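Local coordinates for arylmalonate decarboxylase (Bordetella bronchiseptica, PDB 3EIS), which catalyses the decarboxylation of 2-aryl-2-methylmalonates, taking up a proton to give 2-arylpropionates and carbon dioxide, at residues 77-82 with 103-108. Sequence-based numbering, arbitrary orientation.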
# COMPACT_ATOMS: atom_id res chain seq x y z
N LEU A 77 -8.13 -4.11 -5.49
CA LEU A 77 -8.78 -4.77 -4.37
C LEU A 77 -9.04 -3.95 -3.08
O LEU A 77 -10.08 -4.10 -2.49
CB LEU A 77 -7.93 -5.98 -4.00
CG LEU A 77 -8.14 -7.22 -4.86
CD1 LEU A 77 -8.77 -6.87 -6.21
CD2 LEU A 77 -6.79 -7.92 -5.03
N SER A 78 -8.07 -3.17 -2.62
CA SER A 78 -8.17 -2.39 -1.36
C SER A 78 -8.86 -1.01 -1.52
O SER A 78 -9.39 -0.47 -0.57
CB SER A 78 -6.77 -2.13 -0.78
OG SER A 78 -5.91 -3.22 -1.10
N PHE A 79 -8.80 -0.43 -2.72
CA PHE A 79 -9.27 0.95 -2.91
C PHE A 79 -10.52 1.07 -3.77
O PHE A 79 -11.35 1.99 -3.58
CB PHE A 79 -8.20 1.82 -3.62
CG PHE A 79 -7.00 2.17 -2.77
CD1 PHE A 79 -5.83 1.44 -2.90
CD2 PHE A 79 -7.03 3.26 -1.89
CE1 PHE A 79 -4.66 1.77 -2.15
CE2 PHE A 79 -5.89 3.60 -1.11
CZ PHE A 79 -4.70 2.87 -1.26
N TYR A 80 -10.61 0.23 -4.80
CA TYR A 80 -11.55 0.60 -5.89
C TYR A 80 -13.01 0.60 -5.51
O TYR A 80 -13.83 1.27 -6.18
CB TYR A 80 -11.30 -0.20 -7.18
CG TYR A 80 -10.04 0.25 -7.95
CD1 TYR A 80 -9.13 1.13 -7.37
CD2 TYR A 80 -9.76 -0.23 -9.23
CE1 TYR A 80 -7.97 1.54 -8.05
CE2 TYR A 80 -8.63 0.17 -9.92
CZ TYR A 80 -7.73 1.03 -9.33
OH TYR A 80 -6.60 1.40 -10.04
N ARG A 81 -13.38 -0.12 -4.45
CA ARG A 81 -14.83 -0.18 -4.14
C ARG A 81 -15.23 0.67 -2.96
O ARG A 81 -16.40 0.65 -2.52
CB ARG A 81 -15.30 -1.62 -4.00
CG ARG A 81 -14.85 -2.48 -5.17
CD ARG A 81 -15.26 -3.95 -5.02
NE ARG A 81 -15.28 -4.71 -6.28
CZ ARG A 81 -14.20 -5.19 -6.90
NH1 ARG A 81 -12.96 -4.96 -6.43
NH2 ARG A 81 -14.36 -5.86 -8.05
N GLY A 82 -14.27 1.44 -2.45
CA GLY A 82 -14.58 2.48 -1.50
C GLY A 82 -14.10 2.11 -0.12
O GLY A 82 -13.67 0.97 0.09
N THR A 103 -5.54 -4.20 5.32
CA THR A 103 -5.48 -4.11 3.85
C THR A 103 -4.47 -3.06 3.50
O THR A 103 -4.12 -2.26 4.34
CB THR A 103 -6.85 -3.79 3.15
OG1 THR A 103 -7.16 -2.40 3.26
CG2 THR A 103 -8.03 -4.59 3.75
N MET A 104 -3.93 -3.10 2.29
CA MET A 104 -3.00 -2.06 1.83
C MET A 104 -3.62 -0.64 1.84
O MET A 104 -2.89 0.34 1.96
CB MET A 104 -2.54 -2.44 0.41
CG MET A 104 -1.21 -1.82 -0.02
SD MET A 104 -0.72 -2.50 -1.61
CE MET A 104 -2.11 -1.79 -2.51
N SER A 105 -4.94 -0.50 1.74
CA SER A 105 -5.64 0.83 1.77
C SER A 105 -5.56 1.41 3.14
O SER A 105 -5.25 2.58 3.35
CB SER A 105 -7.12 0.60 1.52
OG SER A 105 -7.24 0.54 0.15
N THR A 106 -5.87 0.55 4.10
CA THR A 106 -5.70 0.91 5.53
C THR A 106 -4.27 1.33 5.88
O THR A 106 -4.05 2.30 6.60
CB THR A 106 -6.10 -0.29 6.36
OG1 THR A 106 -7.50 -0.46 6.18
CG2 THR A 106 -5.85 -0.08 7.84
N ALA A 107 -3.32 0.55 5.38
CA ALA A 107 -1.90 0.78 5.60
C ALA A 107 -1.54 2.16 5.08
O ALA A 107 -0.84 2.89 5.72
CB ALA A 107 -1.08 -0.32 4.84
N VAL A 108 -1.97 2.48 3.86
CA VAL A 108 -1.80 3.82 3.28
C VAL A 108 -2.40 4.93 4.11
O VAL A 108 -1.70 5.92 4.41
CB VAL A 108 -2.30 3.86 1.84
CG1 VAL A 108 -2.55 5.28 1.38
CG2 VAL A 108 -1.21 3.14 0.92
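S78 faces S105 where the two backbones come closest, with their CA atoms 5.2 Å apart. The CB of S78 points at the start of helix 104-114 and lies 4.1 Å from T103 OG1, the N-cap oxygen, which accepts weakly from S105 N and T106 N and is hydrogen-bonded to N86 OD1. The hydroxyl of S78, turned beside the backbone N (chi1 -32°), has its hydrogen-bond partner in the carbonyl O of G74, and S78 OG merely brushes M104 CB at 3.8 Å. S105 OG is modelled as donating to S78 O, but crowding by neighbouring atoms makes its position doubtful. In one of the two four-stranded parallel sheets (order 2-1-3-4) of this Asp/Glu racemase clan protein, strands 69-72 and 101-103 are neighbours; the contact packs short helix 75-79, after the first, against the opening turn of helix 104-114, after the second. Next along, F79 lays one ring face over S105, whose CA stands 4.1 Å from the ring centroid and 26° off the normal, a CH-pi contact. V108 and M104 meet the ring edge instead, V108 CB at 4.0 Å from F79 CZ and M104 CE at 4.4 Å from F79 CE1, while F137 pairs edge-to-face with F79.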